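PDB 4L9A: AB hydrolase-1 domain-containing protein from Streptococcus mutans, which probably hydrolyses carboxylic esters as a carboxylesterase of the alpha/beta hydrolase fold. Local coordinates for residues 62-67 / 188-193; 156-161 / 244-249; 262-267 / 272-277. All coordinates share one frame; numbering follows the deposited sequence.

Interaction 1: residues 62-67 / 188-193; sequences IIDKLP and SQQFKQ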
loop_
_atom_site.group_PDB
_atom_site.type_symbol
_atom_site.label_atom_id
_atom_site.label_comp_id
_atom_site.label_asym_id
_atom_site.label_seq_id
_atom_site.Cartn_x
_atom_site.Cartn_y
_atom_site.Cartn_z
ATOM N N ILE A 62 8.953 7.471 3.794
ATOM C CA ILE A 62 9.551 7.181 2.487
ATOM C C ILE A 62 9.506 8.424 1.580
ATOM O O ILE A 62 10.511 8.817 0.968
ATOM C CB ILE A 62 8.873 5.983 1.795
ATOM C CG1 ILE A 62 9.142 4.692 2.595
ATOM C CG2 ILE A 62 9.403 5.845 0.369
ATOM C CD1 ILE A 62 8.390 3.455 2.082
ATOM N N ILE A 63 8.332 9.041 1.514
ATOM C CA ILE A 63 8.128 10.239 0.691
ATOM C C ILE A 63 9.150 11.315 1.017
ATOM O O ILE A 63 9.824 11.828 0.124
ATOM C CB ILE A 63 6.678 10.768 0.826
ATOM C CG1 ILE A 63 5.717 9.769 0.176
ATOM C CG2 ILE A 63 6.517 12.139 0.133
ATOM C CD1 ILE A 63 4.276 9.882 0.645
ATOM N N ASP A 64 9.288 11.643 2.296
ATOM C CA ASP A 64 10.233 12.679 2.702
ATOM C C ASP A 64 11.662 12.404 2.255
ATOM O O ASP A 64 12.452 13.334 2.121
ATOM C CB ASP A 64 10.215 12.878 4.214
ATOM C CG ASP A 64 8.923 13.493 4.699
ATOM O OD1 ASP A 64 8.158 13.998 3.849
ATOM O OD2 ASP A 64 8.672 13.461 5.923
ATOM N N LYS A 65 11.999 11.136 2.030
ATOM C CA LYS A 65 13.376 10.782 1.683
ATOM C C LYS A 65 13.666 10.702 0.174
ATOM O O LYS A 65 14.818 10.565 -0.231
ATOM C CB LYS A 65 13.776 9.471 2.362
ATOM C CG LYS A 65 13.822 9.520 3.884
ATOM C CD LYS A 65 14.390 8.209 4.438
ATOM C CE LYS A 65 14.403 8.186 5.955
ATOM N NZ LYS A 65 13.036 8.341 6.512
ATOM N N LEU A 66 12.631 10.770 -0.658
ATOM C CA LEU A 66 12.843 10.711 -2.102
ATOM C C LEU A 66 13.324 12.073 -2.618
ATOM O O LEU A 66 12.945 13.109 -2.075
ATOM C CB LEU A 66 11.565 10.262 -2.823
ATOM C CG LEU A 66 11.135 8.800 -2.629
ATOM C CD1 LEU A 66 9.715 8.546 -3.134
ATOM C CD2 LEU A 66 12.123 7.856 -3.308
ATOM N N PRO A 67 14.175 12.070 -3.660
ATOM C CA PRO A 67 14.683 13.313 -4.254
ATOM C C PRO A 67 13.531 14.133 -4.815
ATOM O O PRO A 67 12.595 13.556 -5.371
ATOM C CB PRO A 67 15.562 12.824 -5.410
ATOM C CG PRO A 67 15.823 11.386 -5.137
ATOM C CD PRO A 67 14.624 10.881 -4.398
ATOM N N SER A 188 6.720 13.762 16.315
ATOM C CA SER A 188 5.476 14.076 16.995
ATOM C C SER A 188 4.492 14.710 16.009
ATOM O O SER A 188 3.287 14.444 16.056
ATOM C CB SER A 188 5.737 15.012 18.176
ATOM O OG SER A 188 6.546 16.105 17.776
ATOM N N GLN A 189 5.012 15.520 15.093
ATOM C CA GLN A 189 4.155 16.211 14.133
ATOM C C GLN A 189 3.521 15.266 13.125
ATOM O O GLN A 189 2.330 15.372 12.830
ATOM C CB GLN A 189 4.928 17.302 13.396
ATOM C CG GLN A 189 4.095 18.028 12.329
ATOM C CD GLN A 189 4.689 19.375 11.956
ATOM O OE1 GLN A 189 5.625 19.855 12.599
ATOM N NE2 GLN A 189 4.139 20.001 10.921
ATOM N N GLN A 190 4.319 14.357 12.572
ATOM C CA GLN A 190 3.812 13.424 11.575
ATOM C C GLN A 190 2.977 12.338 12.234
ATOM O O GLN A 190 2.054 11.794 11.632
ATOM C CB GLN A 190 4.953 12.875 10.705
ATOM C CG GLN A 190 5.583 13.999 9.863
ATOM C CD GLN A 190 6.578 13.533 8.817
ATOM O OE1 GLN A 190 7.471 12.720 9.097
ATOM N NE2 GLN A 190 6.436 14.064 7.591
ATOM N N PHE A 191 3.281 12.055 13.491
ATOM C CA PHE A 191 2.421 11.213 14.310
ATOM C C PHE A 191 1.018 11.815 14.446
ATOM O O PHE A 191 0.028 11.177 14.103
ATOM C CB PHE A 191 3.053 11.027 15.680
ATOM C CG PHE A 191 2.173 10.320 16.675
ATOM C CD1 PHE A 191 1.535 11.030 17.677
ATOM C CD2 PHE A 191 2.013 8.944 16.631
ATOM C CE1 PHE A 191 0.735 10.382 18.610
ATOM C CE2 PHE A 191 1.217 8.291 17.557
ATOM C CZ PHE A 191 0.581 9.009 18.549
ATOM N N LYS A 192 0.928 13.044 14.949
ATOM C CA LYS A 192 -0.386 13.661 15.128
ATOM C C LYS A 192 -1.129 13.785 13.798
ATOM O O LYS A 192 -2.342 13.601 13.735
ATOM C CB LYS A 192 -0.282 15.010 15.846
ATOM C CG LYS A 192 -0.091 14.892 17.356
ATOM C CD LYS A 192 -0.127 16.261 18.044
ATOM C CE LYS A 192 0.225 16.174 19.528
ATOM N NZ LYS A 192 -0.872 15.595 20.344
ATOM N N GLN A 193 -0.399 14.078 12.726
ATOM C CA GLN A 193 -1.024 14.217 11.418
ATOM C C GLN A 193 -1.562 12.845 10.974
ATOM O O GLN A 193 -2.720 12.717 10.585
ATOM C CB GLN A 193 -0.036 14.809 10.399
ATOM C CG GLN A 193 -0.691 15.318 9.109
ATOM C CD GLN A 193 -1.678 16.469 9.353
ATOM O OE1 GLN A 193 -1.412 17.370 10.145
ATOM N NE2 GLN A 193 -2.824 16.429 8.670
#

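Interaction 2: residues 156-161 / 244-249; sequences DLYPQL and EKEYLE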
loop_
_atom_site.group_PDB
_atom_site.type_symbol
_atom_site.label_atom_id
_atom_site.label_comp_id
_atom_site.label_asym_id
_atom_site.label_seq_id
_atom_site.Cartn_x
_atom_site.Cartn_y
_atom_site.Cartn_z
ATOM N N ASP A 156 -3.113 -18.865 12.261
ATOM C CA ASP A 156 -2.354 -20.016 12.757
ATOM C C ASP A 156 -1.341 -20.531 11.732
ATOM O O ASP A 156 -0.416 -21.262 12.090
ATOM C CB ASP A 156 -3.261 -21.162 13.242
ATOM C CG ASP A 156 -3.955 -20.854 14.553
ATOM O OD1 ASP A 156 -4.183 -19.662 14.819
ATOM O OD2 ASP A 156 -4.273 -21.801 15.309
ATOM N N LEU A 157 -1.517 -20.157 10.465
ATOM C CA LEU A 157 -0.533 -20.482 9.433
ATOM C C LEU A 157 0.856 -20.145 9.963
ATOM O O LEU A 157 1.775 -20.966 9.925
ATOM C CB LEU A 157 -0.794 -19.673 8.162
ATOM C CG LEU A 157 -0.302 -20.208 6.812
ATOM C CD1 LEU A 157 -0.375 -19.103 5.765
ATOM C CD2 LEU A 157 1.110 -20.780 6.884
ATOM N N TYR A 158 0.991 -18.913 10.445
ATOM C CA TYR A 158 2.182 -18.465 11.143
ATOM C C TYR A 158 1.841 -18.380 12.614
ATOM O O TYR A 158 1.002 -17.576 13.005
ATOM C CB TYR A 158 2.601 -17.082 10.648
ATOM C CG TYR A 158 3.234 -17.074 9.281
ATOM C CD1 TYR A 158 4.490 -17.636 9.071
ATOM C CD2 TYR A 158 2.589 -16.491 8.201
ATOM C CE1 TYR A 158 5.078 -17.621 7.820
ATOM C CE2 TYR A 158 3.168 -16.473 6.948
ATOM C CZ TYR A 158 4.410 -17.037 6.760
ATOM O OH TYR A 158 4.983 -17.015 5.517
ATOM N N PRO A 159 2.468 -19.232 13.445
ATOM C CA PRO A 159 2.120 -19.132 14.862
ATOM C C PRO A 159 2.438 -17.739 15.419
ATOM O O PRO A 159 1.736 -17.275 16.312
ATOM C CB PRO A 159 2.975 -20.233 15.526
ATOM C CG PRO A 159 4.065 -20.539 14.528
ATOM C CD PRO A 159 3.464 -20.285 13.174
ATOM N N GLN A 160 3.451 -17.063 14.884
ATOM C CA GLN A 160 3.796 -15.746 15.416
ATOM C C GLN A 160 2.716 -14.684 15.156
ATOM O O GLN A 160 2.474 -13.825 15.999
ATOM C CB GLN A 160 5.207 -15.276 15.003
ATOM C CG GLN A 160 5.632 -15.512 13.551
ATOM C CD GLN A 160 5.815 -16.985 13.200
ATOM O OE1 GLN A 160 4.862 -17.648 12.814
ATOM N NE2 GLN A 160 7.036 -17.495 13.322
ATOM N N LEU A 161 2.044 -14.761 14.015
ATOM C CA LEU A 161 0.951 -13.837 13.741
ATOM C C LEU A 161 -0.264 -14.175 14.596
ATOM O O LEU A 161 -0.972 -13.280 15.074
ATOM C CB LEU A 161 0.592 -13.843 12.257
ATOM C CG LEU A 161 1.692 -13.347 11.329
ATOM C CD1 LEU A 161 1.271 -13.514 9.877
ATOM C CD2 LEU A 161 2.040 -11.879 11.635
ATOM N N GLU A 244 9.956 -15.587 4.854
ATOM C CA GLU A 244 10.851 -15.700 3.700
ATOM C C GLU A 244 10.365 -16.667 2.606
ATOM O O GLU A 244 10.318 -16.307 1.425
ATOM C CB GLU A 244 12.267 -16.071 4.150
ATOM C CG GLU A 244 13.257 -16.242 2.994
ATOM C CD GLU A 244 14.558 -16.900 3.433
ATOM O OE1 GLU A 244 14.538 -17.667 4.413
ATOM O OE2 GLU A 244 15.599 -16.641 2.808
ATOM N N LYS A 245 10.010 -17.890 2.992
ATOM C CA LYS A 245 9.608 -18.901 2.010
ATOM C C LYS A 245 8.352 -18.494 1.228
ATOM O O LYS A 245 8.291 -18.627 0.002
ATOM C CB LYS A 245 9.386 -20.256 2.682
ATOM C CG LYS A 245 9.071 -21.363 1.696
ATOM C CD LYS A 245 8.896 -22.704 2.388
ATOM C CE LYS A 245 8.523 -23.775 1.375
ATOM N NZ LYS A 245 9.497 -23.817 0.243
ATOM N N GLU A 246 7.355 -18.014 1.957
ATOM C CA GLU A 246 6.119 -17.513 1.366
ATOM C C GLU A 246 6.417 -16.524 0.229
ATOM O O GLU A 246 5.933 -16.687 -0.890
ATOM C CB GLU A 246 5.268 -16.849 2.458
ATOM C CG GLU A 246 4.108 -15.973 1.934
ATOM C CD GLU A 246 3.480 -15.115 3.032
ATOM O OE1 GLU A 246 3.903 -15.239 4.201
ATOM O OE2 GLU A 246 2.575 -14.308 2.726
ATOM N N TYR A 247 7.240 -15.523 0.518
ATOM C CA TYR A 247 7.597 -14.516 -0.477
ATOM C C TYR A 247 8.471 -15.050 -1.621
ATOM O O TYR A 247 8.247 -14.711 -2.778
ATOM C CB TYR A 247 8.197 -13.274 0.187
ATOM C CG TYR A 247 7.113 -12.404 0.784
ATOM C CD1 TYR A 247 6.140 -11.819 -0.032
ATOM C CD2 TYR A 247 7.036 -12.188 2.148
ATOM C CE1 TYR A 247 5.145 -11.041 0.490
ATOM C CE2 TYR A 247 6.032 -11.404 2.684
ATOM C CZ TYR A 247 5.093 -10.834 1.848
ATOM O OH TYR A 247 4.097 -10.061 2.372
ATOM N N LEU A 248 9.427 -15.919 -1.300
ATOM C CA LEU A 248 10.223 -16.575 -2.335
ATOM C C LEU A 248 9.350 -17.319 -3.348
ATOM O O LEU A 248 9.660 -17.347 -4.537
ATOM C CB LEU A 248 11.236 -17.543 -1.711
ATOM C CG LEU A 248 12.461 -16.919 -1.041
ATOM C CD1 LEU A 248 13.431 -18.021 -0.594
ATOM C CD2 LEU A 248 13.151 -15.946 -1.999
ATOM N N GLU A 249 8.259 -17.918 -2.878
ATOM C CA GLU A 249 7.359 -18.677 -3.749
ATOM C C GLU A 249 6.205 -17.833 -4.285
ATOM O O GLU A 249 5.296 -18.362 -4.932
ATOM C CB GLU A 249 6.735 -19.837 -2.980
ATOM C CG GLU A 249 7.692 -20.920 -2.547
ATOM C CD GLU A 249 6.995 -21.944 -1.673
ATOM O OE1 GLU A 249 5.864 -21.650 -1.211
ATOM O OE2 GLU A 249 7.574 -23.032 -1.451
HETATM O O HOH W 1 7.204 -18.469 4.672
#

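Interaction 3: residues 262-267 / 272-277; sequences ILCGQH and WSETNS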
loop_
_atom_site.group_PDB
_atom_site.type_symbol
_atom_site.label_atom_id
_atom_site.label_comp_id
_atom_site.label_asym_id
_atom_site.label_seq_id
_atom_site.Cartn_x
_atom_site.Cartn_y
_atom_site.Cartn_z
ATOM N N ILE A 262 14.296 -8.677 0.760
ATOM C CA ILE A 262 15.029 -8.145 1.906
ATOM C C ILE A 262 14.311 -8.530 3.199
ATOM O O ILE A 262 13.159 -8.156 3.408
ATOM C CB ILE A 262 15.145 -6.597 1.828
ATOM C CG1 ILE A 262 15.789 -6.175 0.502
ATOM C CG2 ILE A 262 15.948 -6.049 3.011
ATOM C CD1 ILE A 262 17.085 -6.943 0.177
ATOM N N LEU A 263 14.981 -9.289 4.061
ATOM C CA LEU A 263 14.387 -9.678 5.341
ATOM C C LEU A 263 14.815 -8.686 6.425
ATOM O O LEU A 263 16.006 -8.471 6.627
ATOM C CB LEU A 263 14.781 -11.115 5.734
ATOM C CG LEU A 263 14.450 -12.260 4.765
ATOM C CD1 LEU A 263 14.815 -13.654 5.358
ATOM C CD2 LEU A 263 12.987 -12.202 4.382
ATOM N N CYS A 264 13.841 -8.078 7.106
ATOM C CA CYS A 264 14.117 -7.074 8.132
ATOM C C CYS A 264 12.843 -6.794 8.936
ATOM O O CYS A 264 11.752 -7.225 8.548
ATOM C CB CYS A 264 14.588 -5.770 7.474
ATOM S SG CYS A 264 13.309 -5.009 6.417
ATOM N N GLY A 265 12.986 -6.062 10.035
ATOM C CA GLY A 265 11.845 -5.599 10.806
ATOM C C GLY A 265 11.319 -6.545 11.868
ATOM O O GLY A 265 11.590 -7.742 11.842
ATOM N N GLN A 266 10.552 -5.992 12.803
ATOM C CA GLN A 266 9.962 -6.769 13.884
ATOM C C GLN A 266 8.441 -6.702 13.857
ATOM O O GLN A 266 7.774 -7.247 14.732
ATOM C CB GLN A 266 10.466 -6.269 15.237
ATOM C CG GLN A 266 11.507 -5.178 15.143
ATOM C CD GLN A 266 12.902 -5.735 14.999
ATOM O OE1 GLN A 266 13.084 -6.943 14.854
ATOM N NE2 GLN A 266 13.898 -4.858 15.038
ATOM N N HIS A 267 7.898 -6.028 12.853
ATOM C CA HIS A 267 6.455 -5.884 12.730
ATOM C C HIS A 267 6.025 -5.710 11.274
ATOM O O HIS A 267 6.852 -5.684 10.368
ATOM C CB HIS A 267 5.957 -4.711 13.575
ATOM C CG HIS A 267 6.664 -3.424 13.293
ATOM N ND1 HIS A 267 6.310 -2.596 12.251
ATOM C CD2 HIS A 267 7.711 -2.827 13.908
ATOM C CE1 HIS A 267 7.105 -1.543 12.240
ATOM N NE2 HIS A 267 7.965 -1.658 13.235
ATOM N N TRP A 272 6.975 2.182 7.864
ATOM C CA TRP A 272 7.192 3.135 8.948
ATOM C C TRP A 272 8.605 3.088 9.521
ATOM O O TRP A 272 9.196 4.130 9.816
ATOM C CB TRP A 272 6.230 2.856 10.097
ATOM C CG TRP A 272 4.798 3.150 9.789
ATOM C CD1 TRP A 272 4.288 3.676 8.632
ATOM C CD2 TRP A 272 3.682 2.928 10.661
ATOM N NE1 TRP A 272 2.920 3.789 8.732
ATOM C CE2 TRP A 272 2.523 3.339 9.965
ATOM C CE3 TRP A 272 3.552 2.417 11.963
ATOM C CZ2 TRP A 272 1.246 3.271 10.535
ATOM C CZ3 TRP A 272 2.285 2.354 12.527
ATOM C CH2 TRP A 272 1.147 2.770 11.806
ATOM N N SER A 273 9.127 1.875 9.705
ATOM C CA SER A 273 10.315 1.664 10.537
ATOM C C SER A 273 11.612 1.333 9.780
ATOM O O SER A 273 12.710 1.428 10.343
ATOM C CB SER A 273 10.040 0.534 11.541
ATOM O OG SER A 273 9.717 -0.668 10.854
ATOM N N GLU A 274 11.505 0.917 8.523
ATOM C CA GLU A 274 12.697 0.433 7.825
ATOM C C GLU A 274 13.059 1.271 6.598
ATOM O O GLU A 274 13.591 0.744 5.616
ATOM C CB GLU A 274 12.524 -1.045 7.451
ATOM C CG GLU A 274 12.267 -1.968 8.646
ATOM C CD GLU A 274 13.393 -1.942 9.665
ATOM O OE1 GLU A 274 14.566 -1.789 9.263
ATOM O OE2 GLU A 274 13.103 -2.065 10.875
ATOM N N THR A 275 12.808 2.579 6.667
ATOM C CA THR A 275 12.887 3.423 5.471
ATOM C C THR A 275 14.316 3.745 5.026
ATOM O O THR A 275 14.556 4.042 3.857
ATOM C CB THR A 275 12.021 4.715 5.598
ATOM O OG1 THR A 275 12.503 5.524 6.678
ATOM C CG2 THR A 275 10.595 4.351 5.861
ATOM N N ASN A 276 15.270 3.674 5.947
ATOM C CA ASN A 276 16.669 3.833 5.569
ATOM C C ASN A 276 17.097 2.711 4.639
ATOM O O ASN A 276 17.743 2.947 3.615
ATOM C CB ASN A 276 17.579 3.879 6.800
ATOM C CG ASN A 276 17.509 5.214 7.523
ATOM O OD1 ASN A 276 17.354 6.266 6.896
ATOM N ND2 ASN A 276 17.616 5.177 8.845
ATOM N N SER A 277 16.727 1.486 5.001
ATOM C CA SER A 277 17.010 0.326 4.176
ATOM C C SER A 277 16.233 0.373 2.865
ATOM O O SER A 277 16.781 0.084 1.796
ATOM C CB SER A 277 16.684 -0.960 4.935
ATOM O OG SER A 277 16.914 -2.096 4.123
#

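Interaction 1: residues 62-67 / 188-193
D64 and Q190 reach for one another from opposite directions and join two outlying parts of the alpha/beta hydrolase fold: the type I beta turn I63-L66 at the end of the short helix around 60-63, and the start of helix 188-206. The second of these lies in the long, mostly helical insertion between strands 134-141 and 235-239, where members of this fold commonly carry their cap. The backbones stay well separated, with the CA atoms of D64 and Q190 11.0 Å apart, and the side chains alone span the gap. Q190 does so with an extended chain (chi2 -171°) that carries its amide out from the helix toward the turn. Around the pair, I62, I63 and L66 pack on strand 43-47, while F191 turns to helix 171-185, so each side is held by its own neighbours. The contact is a small one at the surface, buries 66 Å² and illustrates how a single polar link can bridge two separately packed elements. Carboxylate and amide are nearly coplanar, their planes 14° apart, and Q190 NE2 donates in its amide plane to the syn lone pair of D64 OD2 at 2.9 Å, with an N-H...O angle of 161°.

Interaction 2: residues 156-161 / 244-249
Y158 and E246 meet through the phenol oxygen of one and the side chain and backbone of the other, a polar junction between the N-cap of helix 159-167 and helix 244-248 of the alpha/beta hydrolase fold. The direct bond runs from Y158 OH to E246 OE1 at the edge of the ring, near its plane. Its modelled length of 2.5 Å is very short and the position of that oxygen is less certain, so its strength is doubtful. Ring and carboxylate planes lie 28° apart. E246 reaches the phenol with CG anti to the backbone N (chi1 166°) and the rest of its chain extended.

A water supplies the second link. Lying in the ring plane at its edge, it donates to Y158 OH at 2.8 Å and accepts from E246 N, also at 2.8 Å. The phenol oxygen thus receives one bond and, if OE1 is correctly placed, gives another, and an N-H of the first helical turn finds its acceptor in solvent.

Among charges, K245 NZ bridges to E249 OE2 one turn along at 2.7 Å, arriving from above the carboxylate plane, while E246 OE2 salt-bridges R243 and is hydrogen-bonded to T145 OG1.

Helix 146-151 packs against both partners, with I148 touching Y158 and E246. Y158 has its ring edge-to-face with F242, and helix 244-248 lies against strand 260-263 through E244, Y247 and L248.

Interaction 3: residues 262-267 / 272-277
H267 and S273 come together because both adopt a first torsion that places the outer atom between the backbone N and the carbonyl carbon: CG of H267 at chi1 54° and OG of S273 at 59°. E274 takes a different course, bending at chi2 (-60°) so that its chain folds up toward C264 and G265. Together these conformations show how a strand end and the two closely spaced helices that follow it can be packed through several small contacts instead of one dominant bond.

At one end, S273 OG approaches the imidazole of H267 and lies 3.1 Å from its CE1, while S273 CB comes to 3.5 Å from NE2; the same OG is also weakly hydrogen-bonded to the backbone O of Y269. The ring has a firm partner on its other nitrogen, ND1, which accepts from the backbone N of Y269. In the middle, E274 lays its CG against C264 SG at 3.9 Å, a purely van der Waals touch. Its carboxylate passes over the backbone at G265, where OE2 is 3.8 Å from CA; with no side chain there, the glutamate can come close to the main chain. At the other end the packing thins to I262 CG2 and S277 OG, 4.2 Å apart. In all, 261 Å² is buried.

The loop after the last strand is where alpha/beta hydrolases usually carry the catalytic histidine, and this contact frames that loop. Strand 260-263 is one of the two outermost strands, bonded through its backbone to strand 235-239, whose F238 touches I262, C264 and S277. E274 separates helix 270-273 from helix 275-287, of which it is the N-cap, while helix 171-185 packs on H267 and S273.

In the fold
Interactions 1 and 2 interleave along the chain, since 156-161 falls between 62-67 and 188-193, whereas interaction 3 follows both, close to the C-terminus. The centres of 1 and 2 are 30 Å apart; that of 3 lies 16 Å from the first and 17 Å from the second, and it touches each of them. K65 NZ is probably hydrogen-bonded to T275 OG1, linking the turn at the end of helix 60-63 to helix 275-287, and E244 packs on L263 where helix 244-248 meets strand 260-263. The last strand and its following helices thus connect two peripheral contacts, both of which tie the long insertion between strands 134-141 and 235-239 to the rest of the hydrolase fold.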